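Local atomic coordinates of phosphoribulokinase 1 (Rhodobacter sphaeroides, PDB entry 1A7J), a protein that catalyses the ATP-dependent phosphorylation of D-ribulose 5-phosphate to D-ribulose 1,5-bisphosphate, a step of the Calvin cycle. Residues 23-28 with 274-279; 125-130 with 278-283; 204-209 with 266-271; 210-215 with 222-227. All coordinates share one frame; numbering follows the deposited sequence.

Contact 1 (23-28 with 274-279); sequences HTFDQI and LILTPL
Phe25 and Leu276 reach toward each other at a slant, and the tip of the ring does the touching. Phe25 CZ lies 3.9 Å from Leu276 CD2, and Phe25 CE1 comes within 4.2 Å of Leu276 CG. The ring gets there because Phe25 CG stands beside its own backbone N, anti to the carbonyl carbon (chi1 -81°), swinging CZ in toward the leucine.

One turn further on, Ile28 straddles Thr277. Its CG1 is 3.8 Å from Thr277 OG1, while Ile28 CG2 packs 4.0 Å from Thr277 CA. The hydroxyl bonds to Gln273 O of its own helix; to the aliphatic Ile28 it is simply a packing neighbour.

The two segments belong to helices 21-32 and 268-284; the axes of the two segments approach to 10.3 Å and cross at -48°. Helix 21-32 follows the predicted ATP-binding P-loop of this P-loop NTPase-clan fold, and Phe25 also touches Val10 of the strand leading into that loop. Ile28 CD1 approaches Leu276 CB more loosely, at 4.4 Å. With an alanine here in place of Ile28, CG1, CG2 and CD1 are lost, and a gap would probably open between the helices beside Thr277 and Leu276.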
loop_
_atom_site.group_PDB
_atom_site.type_symbol
_atom_site.label_atom_id
_atom_site.label_comp_id
_atom_site.label_asym_id
_atom_site.label_seq_id
_atom_site.Cartn_x
_atom_site.Cartn_y
_atom_site.Cartn_z
ATOM N N HIS A 23 -4.053 -8.707 -7.547
ATOM C CA HIS A 23 -4.851 -9.577 -8.427
ATOM C C HIS A 23 -5.969 -8.783 -9.088
ATOM O O HIS A 23 -6.199 -8.911 -10.281
ATOM C CB HIS A 23 -5.429 -10.764 -7.617
ATOM C CG HIS A 23 -5.533 -12.057 -8.385
ATOM N ND1 HIS A 23 -6.663 -12.852 -8.352
ATOM C CD2 HIS A 23 -4.642 -12.710 -9.170
ATOM C CE1 HIS A 23 -6.466 -13.932 -9.087
ATOM N NE2 HIS A 23 -5.249 -13.873 -9.594
ATOM N N THR A 24 -6.535 -7.853 -8.336
ATOM C CA THR A 24 -7.594 -6.989 -8.822
ATOM C C THR A 24 -7.122 -6.057 -9.935
ATOM O O THR A 24 -7.745 -5.981 -10.999
ATOM C CB THR A 24 -8.164 -6.145 -7.688
ATOM O OG1 THR A 24 -8.497 -6.990 -6.578
ATOM C CG2 THR A 24 -9.403 -5.442 -8.156
ATOM N N PHE A 25 -6.016 -5.357 -9.723
ATOM C CA PHE A 25 -5.498 -4.501 -10.784
ATOM C C PHE A 25 -5.073 -5.315 -12.005
ATOM O O PHE A 25 -5.491 -5.030 -13.122
ATOM C CB PHE A 25 -4.360 -3.647 -10.250
ATOM C CG PHE A 25 -4.828 -2.434 -9.507
ATOM C CD1 PHE A 25 -5.243 -1.310 -10.192
ATOM C CD2 PHE A 25 -4.866 -2.420 -8.113
ATOM C CE1 PHE A 25 -5.678 -0.186 -9.500
ATOM C CE2 PHE A 25 -5.302 -1.297 -7.415
ATOM C CZ PHE A 25 -5.705 -0.182 -8.110
ATOM N N ASP A 26 -4.409 -6.437 -11.753
ATOM C CA ASP A 26 -4.060 -7.374 -12.817
ATOM C C ASP A 26 -5.299 -7.668 -13.662
ATOM O O ASP A 26 -5.324 -7.360 -14.848
ATOM C CB ASP A 26 -3.510 -8.686 -12.227
ATOM C CG ASP A 26 -2.078 -8.555 -11.696
ATOM O OD1 ASP A 26 -1.385 -7.588 -12.085
ATOM O OD2 ASP A 26 -1.627 -9.437 -10.922
ATOM N N GLN A 27 -6.375 -8.079 -12.985
ATOM C CA GLN A 27 -7.678 -8.380 -13.598
ATOM C C GLN A 27 -8.185 -7.237 -14.478
ATOM O O GLN A 27 -8.918 -7.459 -15.435
ATOM C CB GLN A 27 -8.727 -8.669 -12.510
ATOM C CG GLN A 27 -8.826 -10.127 -12.061
ATOM C CD GLN A 27 -9.721 -10.321 -10.827
ATOM O OE1 GLN A 27 -10.936 -10.496 -10.937
ATOM N NE2 GLN A 27 -9.106 -10.347 -9.655
ATOM N N ILE A 28 -7.824 -6.010 -14.133
ATOM C CA ILE A 28 -8.298 -4.859 -14.875
ATOM C C ILE A 28 -7.361 -4.504 -16.031
ATOM O O ILE A 28 -7.822 -4.262 -17.140
ATOM C CB ILE A 28 -8.489 -3.653 -13.935
ATOM C CG1 ILE A 28 -9.552 -3.975 -12.898
ATOM C CG2 ILE A 28 -8.950 -2.442 -14.695
ATOM C CD1 ILE A 28 -9.343 -3.195 -11.662
ATOM N N LEU A 274 -15.583 -2.327 -10.168
ATOM C CA LEU A 274 -16.586 -1.383 -10.618
ATOM C C LEU A 274 -16.075 0.027 -10.510
ATOM O O LEU A 274 -16.524 0.902 -11.236
ATOM C CB LEU A 274 -17.848 -1.470 -9.793
ATOM C CG LEU A 274 -18.669 -2.737 -9.863
ATOM C CD1 LEU A 274 -19.925 -2.501 -9.058
ATOM C CD2 LEU A 274 -18.989 -3.062 -11.296
ATOM N N ILE A 275 -15.281 0.306 -9.494
ATOM C CA ILE A 275 -14.911 1.688 -9.254
ATOM C C ILE A 275 -13.715 2.076 -10.101
ATOM O O ILE A 275 -13.821 2.999 -10.895
ATOM C CB ILE A 275 -14.655 1.941 -7.747
ATOM C CG1 ILE A 275 -15.995 1.950 -7.032
ATOM C CG2 ILE A 275 -13.913 3.262 -7.504
ATOM C CD1 ILE A 275 -15.851 1.919 -5.610
ATOM N N LEU A 276 -12.724 1.197 -10.169
ATOM C CA LEU A 276 -11.411 1.533 -10.704
ATOM C C LEU A 276 -11.280 1.271 -12.193
ATOM O O LEU A 276 -10.313 1.690 -12.837
ATOM C CB LEU A 276 -10.349 0.715 -10.000
ATOM C CG LEU A 276 -9.573 1.190 -8.777
ATOM C CD1 LEU A 276 -10.101 2.448 -8.138
ATOM C CD2 LEU A 276 -9.585 0.031 -7.812
ATOM N N THR A 277 -12.121 0.395 -12.704
ATOM C CA THR A 277 -12.022 0.047 -14.101
ATOM C C THR A 277 -12.043 1.277 -15.028
ATOM O O THR A 277 -11.080 1.479 -15.767
ATOM C CB THR A 277 -13.096 -0.968 -14.460
ATOM O OG1 THR A 277 -12.738 -2.234 -13.900
ATOM C CG2 THR A 277 -13.248 -1.080 -15.956
ATOM N N PRO A 278 -13.012 2.221 -14.836
ATOM C CA PRO A 278 -13.080 3.498 -15.570
ATOM C C PRO A 278 -12.086 4.639 -15.271
ATOM O O PRO A 278 -11.934 5.565 -16.078
ATOM C CB PRO A 278 -14.518 3.959 -15.330
ATOM C CG PRO A 278 -14.921 3.317 -14.094
ATOM C CD PRO A 278 -14.303 1.942 -14.188
ATOM N N LEU A 279 -11.505 4.670 -14.080
ATOM C CA LEU A 279 -10.484 5.664 -13.853
ATOM C C LEU A 279 -9.215 5.238 -14.593
ATOM O O LEU A 279 -8.586 6.059 -15.251
ATOM C CB LEU A 279 -10.206 5.831 -12.364
ATOM C CG LEU A 279 -11.370 5.853 -11.390
ATOM C CD1 LEU A 279 -10.885 6.439 -10.093
ATOM C CD2 LEU A 279 -12.510 6.671 -11.937
#

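Contact 2 (125-130 with 278-283); sequences SHLLFY and PLIDRV
No ring lies between Leu127 and its partners Ile280 and Val283: this is a meeting of aliphatic branches. The nearest flat group is Phe129, two residues along the strand. Its ring meets that of Phe25 with the planes at about 45°, neither stacked flat nor at right angles, and it does not touch segment 278-283.

A single methyl of Leu127 makes both contacts. CD2 sits 4.2 Å from Ile280 CG2 and 4.3 Å from Val283 CG1, so it faces two branches on successive turns of the helix. The side chains of Leu127 and Ile280 run across each other at about a right angle. Leu127 CG takes the crowded position between the backbone N and the carbonyl carbon (chi1 51°), an uncommon setting for leucine. Ile280 CG2, by contrast, stands anti to its backbone N.

Pro6 and Val34, both in loops, also touch the Leu127 side chain; separately, Ile280 packs on Ile8 of strand 7-11. The backbone of Leu127 is hydrogen-bonded to the backbone of Val37 in strand 36-40. What results is the layered packing of an alpha/beta P-loop fold, with the C-terminal helix 268-284 lying over the parallel strands of the central sheet.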
loop_
_atom_site.group_PDB
_atom_site.type_symbol
_atom_site.label_atom_id
_atom_site.label_comp_id
_atom_site.label_asym_id
_atom_site.label_seq_id
_atom_site.Cartn_x
_atom_site.Cartn_y
_atom_site.Cartn_z
ATOM N N SER A 125 5.230 0.436 -21.884
ATOM C CA SER A 125 4.283 0.415 -20.771
ATOM C C SER A 125 3.253 1.548 -20.819
ATOM O O SER A 125 3.567 2.680 -21.176
ATOM C CB SER A 125 5.041 0.460 -19.441
ATOM O OG SER A 125 6.059 -0.522 -19.417
ATOM N N HIS A 126 2.010 1.203 -20.502
ATOM C CA HIS A 126 0.899 2.147 -20.465
ATOM C C HIS A 126 0.883 2.904 -19.131
ATOM O O HIS A 126 0.406 4.034 -19.059
ATOM C CB HIS A 126 -0.443 1.382 -20.645
ATOM C CG HIS A 126 -0.878 1.187 -22.088
ATOM N ND1 HIS A 126 -0.697 -0.015 -22.768
ATOM C CD2 HIS A 126 -1.379 2.067 -23.006
ATOM C CE1 HIS A 126 -1.037 0.148 -24.047
ATOM N NE2 HIS A 126 -1.454 1.401 -24.221
ATOM N N LEU A 127 1.269 2.214 -18.060
ATOM C CA LEU A 127 1.383 2.825 -16.741
ATOM C C LEU A 127 2.313 2.056 -15.833
ATOM O O LEU A 127 2.667 0.909 -16.114
ATOM C CB LEU A 127 0.023 2.933 -16.074
ATOM C CG LEU A 127 -0.806 1.660 -16.034
ATOM C CD1 LEU A 127 -0.624 0.933 -14.714
ATOM C CD2 LEU A 127 -2.255 2.043 -16.235
ATOM N N LEU A 128 2.808 2.738 -14.809
ATOM C CA LEU A 128 3.516 2.072 -13.722
ATOM C C LEU A 128 2.511 1.854 -12.605
ATOM O O LEU A 128 1.517 2.566 -12.524
ATOM C CB LEU A 128 4.697 2.941 -13.231
ATOM C CG LEU A 128 5.380 2.770 -11.857
ATOM C CD1 LEU A 128 6.010 1.392 -11.703
ATOM C CD2 LEU A 128 6.443 3.830 -11.698
ATOM N N PHE A 129 2.715 0.784 -11.843
ATOM C CA PHE A 129 1.876 0.461 -10.703
ATOM C C PHE A 129 2.756 0.251 -9.491
ATOM O O PHE A 129 3.665 -0.561 -9.527
ATOM C CB PHE A 129 1.108 -0.822 -10.969
ATOM C CG PHE A 129 0.232 -1.254 -9.830
ATOM C CD1 PHE A 129 -0.886 -0.499 -9.480
ATOM C CD2 PHE A 129 0.484 -2.446 -9.154
ATOM C CE1 PHE A 129 -1.750 -0.921 -8.475
ATOM C CE2 PHE A 129 -0.369 -2.879 -8.151
ATOM C CZ PHE A 129 -1.491 -2.117 -7.808
ATOM N N TYR A 130 2.432 0.920 -8.394
ATOM C CA TYR A 130 3.167 0.751 -7.146
ATOM C C TYR A 130 2.208 0.238 -6.057
ATOM O O TYR A 130 1.069 0.695 -5.971
ATOM C CB TYR A 130 3.760 2.100 -6.734
ATOM C CG TYR A 130 4.379 2.113 -5.369
ATOM C CD1 TYR A 130 3.608 2.352 -4.236
ATOM C CD2 TYR A 130 5.733 1.855 -5.198
ATOM C CE1 TYR A 130 4.160 2.323 -2.971
ATOM C CE2 TYR A 130 6.311 1.822 -3.923
ATOM C CZ TYR A 130 5.512 2.060 -2.823
ATOM O OH TYR A 130 6.066 2.072 -1.562
ATOM N N PRO A 278 -13.012 2.221 -14.836
ATOM C CA PRO A 278 -13.080 3.498 -15.570
ATOM C C PRO A 278 -12.086 4.639 -15.271
ATOM O O PRO A 278 -11.934 5.565 -16.078
ATOM C CB PRO A 278 -14.518 3.959 -15.330
ATOM C CG PRO A 278 -14.921 3.317 -14.094
ATOM C CD PRO A 278 -14.303 1.942 -14.188
ATOM N N LEU A 279 -11.505 4.670 -14.080
ATOM C CA LEU A 279 -10.484 5.664 -13.853
ATOM C C LEU A 279 -9.215 5.238 -14.593
ATOM O O LEU A 279 -8.586 6.059 -15.251
ATOM C CB LEU A 279 -10.206 5.831 -12.364
ATOM C CG LEU A 279 -11.370 5.853 -11.390
ATOM C CD1 LEU A 279 -10.885 6.439 -10.093
ATOM C CD2 LEU A 279 -12.510 6.671 -11.937
ATOM N N ILE A 280 -8.915 3.938 -14.587
ATOM C CA ILE A 280 -7.725 3.415 -15.244
ATOM C C ILE A 280 -7.893 3.453 -16.741
ATOM O O ILE A 280 -6.917 3.503 -17.477
ATOM C CB ILE A 280 -7.425 1.980 -14.786
ATOM C CG1 ILE A 280 -6.929 2.018 -13.337
ATOM C CG2 ILE A 280 -6.345 1.347 -15.666
ATOM C CD1 ILE A 280 -6.928 0.701 -12.622
ATOM N N ASP A 281 -9.135 3.496 -17.191
ATOM C CA ASP A 281 -9.395 3.693 -18.602
ATOM C C ASP A 281 -9.234 5.157 -18.958
ATOM O O ASP A 281 -8.398 5.499 -19.785
ATOM C CB ASP A 281 -10.799 3.208 -18.977
ATOM C CG ASP A 281 -10.882 1.692 -19.113
ATOM O OD1 ASP A 281 -9.882 1.059 -19.527
ATOM O OD2 ASP A 281 -11.959 1.128 -18.823
ATOM N N ARG A 282 -9.917 6.034 -18.236
ATOM C CA ARG A 282 -9.824 7.470 -18.489
ATOM C C ARG A 282 -8.383 7.947 -18.407
ATOM O O ARG A 282 -8.076 9.117 -18.662
ATOM C CB ARG A 282 -10.678 8.234 -17.471
ATOM C CG ARG A 282 -12.189 8.405 -17.908
ATOM C CD ARG A 282 -12.334 9.731 -18.704
ATOM N NE ARG A 282 -11.930 10.884 -17.845
ATOM C CZ ARG A 282 -11.404 12.034 -18.309
ATOM N NH1 ARG A 282 -11.039 12.145 -19.617
ATOM N NH2 ARG A 282 -11.219 13.091 -17.476
ATOM N N VAL A 283 -7.533 7.058 -17.911
ATOM C CA VAL A 283 -6.142 7.354 -17.653
ATOM C C VAL A 283 -5.330 6.813 -18.838
ATOM O O VAL A 283 -4.557 7.551 -19.442
ATOM C CB VAL A 283 -5.737 6.736 -16.239
ATOM C CG1 VAL A 283 -4.851 5.513 -16.393
ATOM C CG2 VAL A 283 -5.084 7.802 -15.319
#

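Contact 3 (204-209 with 266-271); sequences INFQRV and NKLDLA
The apolar part of the contact is Phe206 against Leu268. Phe206 CD2 lies 3.6 Å from Leu268 CD1, with the methyl approaching the ring obliquely. Phe206 points toward the helix. Met272 of the same helix and Ile233 of the neighbouring strand also touch its side chain.

The other methyl of Leu268 turns to a charged group: its CD2 is 3.6 Å from Arg208 NH1, again at a slant to the guanidinium. Leu268 CG stands anti to its backbone N (chi1 -175°), which carries the branch out toward the strand; its two methyls then meet Phe206 and Arg208, residues i and i+2.

In the fold, strand 204-210 runs between strand 150-156, its parallel neighbour, and the antiparallel strand 229-235, while helix 268-284 begins above it. Lys267 occupies the N-cap position, and Ala271 N donates to Lys267 O at 3.1 Å in the first turn.

Among the polar groups, Arg208 makes no hydrogen bond to segment 266-271. Asn266 N lies at the guanidinium edge, 4.3 Å from Arg208 NH2, which is proximity only. Arg208 NE instead bonds to Ser229 OG. Bends at chi2 and chi3 carry the guanidinium toward the helix start, and the Arg208 side chain is about 5 Å from that of Thr20 in the predicted ATP-binding loop.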
loop_
_atom_site.group_PDB
_atom_site.type_symbol
_atom_site.label_atom_id
_atom_site.label_comp_id
_atom_site.label_asym_id
_atom_site.label_seq_id
_atom_site.Cartn_x
_atom_site.Cartn_y
_atom_site.Cartn_z
ATOM N N ILE A 204 -8.678 8.097 -3.333
ATOM C CA ILE A 204 -9.749 7.223 -2.842
ATOM C C ILE A 204 -9.186 6.358 -1.741
ATOM O O ILE A 204 -8.156 5.741 -1.938
ATOM C CB ILE A 204 -10.262 6.303 -3.953
ATOM C CG1 ILE A 204 -10.762 7.141 -5.125
ATOM C CG2 ILE A 204 -11.400 5.448 -3.437
ATOM C CD1 ILE A 204 -11.568 6.366 -6.131
ATOM N N ASN A 205 -9.821 6.339 -0.575
ATOM C CA ASN A 205 -9.401 5.415 0.467
ATOM C C ASN A 205 -10.364 4.261 0.546
ATOM O O ASN A 205 -11.556 4.457 0.503
ATOM C CB ASN A 205 -9.362 6.093 1.822
ATOM C CG ASN A 205 -8.266 7.114 1.940
ATOM O OD1 ASN A 205 -7.184 6.946 1.394
ATOM N ND2 ASN A 205 -8.498 8.119 2.761
ATOM N N PHE A 206 -9.830 3.057 0.689
ATOM C CA PHE A 206 -10.588 1.887 1.084
ATOM C C PHE A 206 -10.173 1.514 2.515
ATOM O O PHE A 206 -9.029 1.162 2.728
ATOM C CB PHE A 206 -10.241 0.758 0.121
ATOM C CG PHE A 206 -10.719 0.991 -1.301
ATOM C CD1 PHE A 206 -10.029 1.843 -2.154
ATOM C CD2 PHE A 206 -11.836 0.326 -1.794
ATOM C CE1 PHE A 206 -10.447 2.012 -3.456
ATOM C CE2 PHE A 206 -12.247 0.492 -3.087
ATOM C CZ PHE A 206 -11.558 1.338 -3.914
ATOM N N GLN A 207 -11.052 1.634 3.508
ATOM C CA GLN A 207 -10.651 1.344 4.893
ATOM C C GLN A 207 -11.312 0.096 5.448
ATOM O O GLN A 207 -12.520 0.026 5.503
ATOM C CB GLN A 207 -10.962 2.523 5.826
ATOM C CG GLN A 207 -10.248 2.404 7.170
ATOM C CD GLN A 207 -10.710 3.414 8.189
ATOM O OE1 GLN A 207 -11.783 3.992 8.062
ATOM N NE2 GLN A 207 -9.912 3.620 9.217
ATOM N N ARG A 208 -10.512 -0.890 5.839
ATOM C CA ARG A 208 -11.001 -2.190 6.242
ATOM C C ARG A 208 -11.327 -2.164 7.719
ATOM O O ARG A 208 -10.448 -1.996 8.547
ATOM C CB ARG A 208 -9.944 -3.248 5.936
ATOM C CG ARG A 208 -10.396 -4.667 6.218
ATOM C CD ARG A 208 -10.072 -5.615 5.064
ATOM N NE ARG A 208 -11.253 -6.390 4.647
ATOM C CZ ARG A 208 -11.378 -6.999 3.466
ATOM N NH1 ARG A 208 -10.328 -7.160 2.675
ATOM N NH2 ARG A 208 -12.542 -7.505 3.099
ATOM N N VAL A 209 -12.600 -2.316 8.043
ATOM C CA VAL A 209 -13.085 -2.152 9.410
ATOM C C VAL A 209 -13.726 -3.449 9.896
ATOM O O VAL A 209 -14.767 -3.831 9.370
ATOM C CB VAL A 209 -14.186 -1.112 9.456
ATOM C CG1 VAL A 209 -14.297 -0.545 10.816
ATOM C CG2 VAL A 209 -13.938 -0.056 8.448
ATOM N N ASN A 266 -16.448 -8.922 1.966
ATOM C CA ASN A 266 -16.322 -9.982 0.986
ATOM C C ASN A 266 -16.576 -9.496 -0.432
ATOM O O ASN A 266 -16.410 -10.266 -1.378
ATOM C CB ASN A 266 -17.260 -11.138 1.327
ATOM C CG ASN A 266 -18.662 -10.675 1.643
ATOM O OD1 ASN A 266 -18.915 -10.074 2.695
ATOM N ND2 ASN A 266 -19.595 -10.958 0.743
ATOM N N LYS A 267 -16.761 -8.183 -0.588
ATOM C CA LYS A 267 -17.065 -7.568 -1.885
ATOM C C LYS A 267 -16.114 -6.445 -2.277
ATOM O O LYS A 267 -16.408 -5.672 -3.179
ATOM C CB LYS A 267 -18.497 -7.029 -1.899
ATOM C CG LYS A 267 -19.432 -7.754 -2.866
ATOM C CD LYS A 267 -20.692 -8.175 -2.160
ATOM C CE LYS A 267 -21.585 -8.992 -3.091
ATOM N NZ LYS A 267 -21.081 -10.363 -3.288
ATOM N N LEU A 268 -14.953 -6.387 -1.637
ATOM C CA LEU A 268 -13.910 -5.465 -2.043
ATOM C C LEU A 268 -13.496 -5.636 -3.515
ATOM O O LEU A 268 -13.481 -4.666 -4.288
ATOM C CB LEU A 268 -12.696 -5.665 -1.136
ATOM C CG LEU A 268 -11.505 -4.715 -1.318
ATOM C CD1 LEU A 268 -11.956 -3.273 -1.231
ATOM C CD2 LEU A 268 -10.451 -5.015 -0.259
ATOM N N ASP A 269 -13.095 -6.854 -3.878
ATOM C CA ASP A 269 -12.673 -7.149 -5.237
ATOM C C ASP A 269 -13.657 -6.628 -6.299
ATOM O O ASP A 269 -13.226 -6.146 -7.342
ATOM C CB ASP A 269 -12.449 -8.654 -5.409
ATOM C CG ASP A 269 -12.173 -9.043 -6.854
ATOM O OD1 ASP A 269 -11.020 -8.879 -7.305
ATOM O OD2 ASP A 269 -13.112 -9.501 -7.549
ATOM N N LEU A 270 -14.965 -6.729 -6.060
ATOM C CA LEU A 270 -15.952 -6.225 -7.031
ATOM C C LEU A 270 -16.140 -4.694 -7.025
ATOM O O LEU A 270 -16.455 -4.094 -8.064
ATOM C CB LEU A 270 -17.310 -6.894 -6.794
ATOM C CG LEU A 270 -18.443 -6.632 -7.786
ATOM C CD1 LEU A 270 -18.027 -7.026 -9.191
ATOM C CD2 LEU A 270 -19.646 -7.439 -7.383
ATOM N N ALA A 271 -16.048 -4.086 -5.841
ATOM C CA ALA A 271 -16.089 -2.637 -5.696
ATOM C C ALA A 271 -14.847 -1.955 -6.276
ATOM O O ALA A 271 -14.943 -0.948 -6.972
ATOM C CB ALA A 271 -16.240 -2.290 -4.264
#

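Contact 4 (210-215 with 222-227); sequences PVVDTS and WIPTAD
The long connection from strand 204-210 to strand 229-235 folds back on itself where Pro210, Val212 and Thr214 meet Pro224. This is loop packing that takes no direct part in the active site: the side chain of Pro224 is about 11 Å from that of the catalytic-site residue Lys165.

The pyrrolidine ring of Pro224 is the common partner. Its CG lies 4.0 Å from Val212 CG2 and 4.4 Å from Thr214 CG2, and Pro224 CB meets Pro210 CB at 4.2 Å. With Val212 CG1 anti to the carbonyl carbon (chi1 -58°), CG2 falls between the backbone N and the carbonyl carbon, and this is the branch turned to the proline.

Beyond Pro210, which ends strand 204-210, neither arm is regular, yet the outgoing one contains an Asx turn. Asp213 OD1 accepts a hydrogen bond from Ser215 N at 3.1 Å, from well above the carboxylate plane. The same oxygen takes the Ser215 hydroxyl on its syn side, 23° out of that plane, with OG 2.7 Å from Asp213 OD1. Two bonds thus grip one oxygen and hold the aspartate against the turn.

Helix 158-168, which carries Lys165, lies alongside: Leu160 touches both Pro210 and Pro224, and Thr214 O accepts from Asn159 ND2. At the base of the loop, Val211 is joined to Glu228 by a backbone hydrogen bond.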
loop_
_atom_site.group_PDB
_atom_site.type_symbol
_atom_site.label_atom_id
_atom_site.label_comp_id
_atom_site.label_asym_id
_atom_site.label_seq_id
_atom_site.Cartn_x
_atom_site.Cartn_y
_atom_site.Cartn_z
ATOM N N PRO A 210 -13.208 -4.086 10.969
ATOM C CA PRO A 210 -13.840 -5.344 11.343
ATOM C C PRO A 210 -15.125 -5.092 12.081
ATOM O O PRO A 210 -15.173 -4.291 13.005
ATOM C CB PRO A 210 -12.822 -5.992 12.261
ATOM C CG PRO A 210 -11.588 -5.414 11.894
ATOM C CD PRO A 210 -11.905 -3.979 11.623
ATOM N N VAL A 211 -16.108 -5.927 11.821
ATOM C CA VAL A 211 -17.343 -5.819 12.534
ATOM C C VAL A 211 -17.384 -6.997 13.506
ATOM O O VAL A 211 -18.442 -7.500 13.887
ATOM C CB VAL A 211 -18.495 -5.777 11.524
ATOM C CG1 VAL A 211 -18.962 -7.149 11.173
ATOM C CG2 VAL A 211 -19.588 -4.953 12.051
ATOM N N VAL A 212 -16.193 -7.398 13.947
ATOM C CA VAL A 212 -16.067 -8.223 15.136
ATOM C C VAL A 212 -15.135 -7.589 16.147
ATOM O O VAL A 212 -14.436 -6.620 15.847
ATOM C CB VAL A 212 -15.545 -9.594 14.804
ATOM C CG1 VAL A 212 -16.448 -10.252 13.825
ATOM C CG2 VAL A 212 -14.148 -9.493 14.251
ATOM N N ASP A 213 -15.020 -8.227 17.305
ATOM C CA ASP A 213 -14.427 -7.580 18.463
ATOM C C ASP A 213 -12.922 -7.557 18.353
ATOM O O ASP A 213 -12.263 -8.559 18.597
ATOM C CB ASP A 213 -14.830 -8.325 19.722
ATOM C CG ASP A 213 -14.369 -7.652 20.973
ATOM O OD1 ASP A 213 -13.887 -6.513 20.877
ATOM O OD2 ASP A 213 -14.520 -8.244 22.060
ATOM N N THR A 214 -12.364 -6.383 18.109
ATOM C CA THR A 214 -10.926 -6.261 18.035
ATOM C C THR A 214 -10.359 -5.393 19.162
ATOM O O THR A 214 -9.364 -4.698 18.971
ATOM C CB THR A 214 -10.522 -5.651 16.684
ATOM O OG1 THR A 214 -10.853 -4.261 16.691
ATOM C CG2 THR A 214 -11.253 -6.332 15.537
ATOM N N SER A 215 -10.963 -5.474 20.346
ATOM C CA SER A 215 -10.657 -4.534 21.420
ATOM C C SER A 215 -9.399 -4.857 22.179
ATOM O O SER A 215 -8.864 -3.999 22.875
ATOM C CB SER A 215 -11.814 -4.435 22.407
ATOM O OG SER A 215 -12.225 -5.716 22.820
ATOM N N TRP A 222 -7.131 -15.230 15.664
ATOM C CA TRP A 222 -6.964 -15.152 14.204
ATOM C C TRP A 222 -7.426 -13.844 13.600
ATOM O O TRP A 222 -7.883 -12.943 14.300
ATOM C CB TRP A 222 -7.661 -16.314 13.485
ATOM C CG TRP A 222 -9.003 -16.656 14.012
ATOM C CD1 TRP A 222 -9.285 -17.236 15.215
ATOM C CD2 TRP A 222 -10.248 -16.572 13.297
ATOM N NE1 TRP A 222 -10.623 -17.534 15.297
ATOM C CE2 TRP A 222 -11.240 -17.143 14.134
ATOM C CE3 TRP A 222 -10.616 -16.095 12.029
ATOM C CZ2 TRP A 222 -12.595 -17.250 13.731
ATOM C CZ3 TRP A 222 -11.959 -16.204 11.628
ATOM C CH2 TRP A 222 -12.929 -16.778 12.480
ATOM N N ILE A 223 -7.088 -13.660 12.338
ATOM C CA ILE A 223 -7.392 -12.406 11.691
ATOM C C ILE A 223 -8.827 -12.458 11.241
ATOM O O ILE A 223 -9.241 -13.406 10.602
ATOM C CB ILE A 223 -6.482 -12.176 10.482
ATOM C CG1 ILE A 223 -5.036 -12.450 10.893
ATOM C CG2 ILE A 223 -6.614 -10.753 9.994
ATOM C CD1 ILE A 223 -4.061 -12.429 9.734
ATOM N N PRO A 224 -9.622 -11.455 11.628
ATOM C CA PRO A 224 -10.927 -11.176 11.033
ATOM C C PRO A 224 -10.941 -11.334 9.519
ATOM O O PRO A 224 -10.278 -10.585 8.808
ATOM C CB PRO A 224 -11.179 -9.737 11.435
ATOM C CG PRO A 224 -10.456 -9.588 12.726
ATOM C CD PRO A 224 -9.204 -10.379 12.550
ATOM N N THR A 225 -11.718 -12.298 9.033
ATOM C CA THR A 225 -11.811 -12.601 7.602
ATOM C C THR A 225 -12.492 -11.465 6.855
ATOM O O THR A 225 -13.070 -10.594 7.462
ATOM C CB THR A 225 -12.622 -13.901 7.351
ATOM O OG1 THR A 225 -13.967 -13.731 7.809
ATOM C CG2 THR A 225 -11.999 -15.067 8.096
ATOM N N ALA A 226 -12.500 -11.511 5.534
ATOM C CA ALA A 226 -13.270 -10.525 4.782
ATOM C C ALA A 226 -14.716 -10.473 5.242
ATOM O O ALA A 226 -15.288 -9.403 5.388
ATOM C CB ALA A 226 -13.210 -10.822 3.287
ATOM N N ASP A 227 -15.298 -11.625 5.528
ATOM C CA ASP A 227 -16.708 -11.661 5.834
ATOM C C ASP A 227 -17.009 -10.925 7.124
ATOM O O ASP A 227 -18.084 -10.343 7.274
ATOM C CB ASP A 227 -17.213 -13.094 5.926
ATOM C CG ASP A 227 -18.611 -13.174 6.451
ATOM O OD1 ASP A 227 -19.534 -12.786 5.721
ATOM O OD2 ASP A 227 -18.789 -13.539 7.629
#

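How the contacts relate
From the N terminus, segment 23-28 opens the loop that contact 1 closes on helix 268-284. Contact 2 starts inside that loop, at strand 127-132, and ends one turn further along the same helix; the two share Pro278 and Leu279. Contact 3 is nested within both, bringing strand 204-210 to the start of that helix, and the short hairpin-like closure of contact 4 is nested within contact 3. Helix 268-284 thus packs against helix 21-32 and two well-separated strands of the central sheet. Ile280 CD1 links contacts 1 and 2, 3.5 Å from Phe25 CE1, while Ala226 CB links contact 4 to contact 3, 3.4 Å from Arg208 NH2.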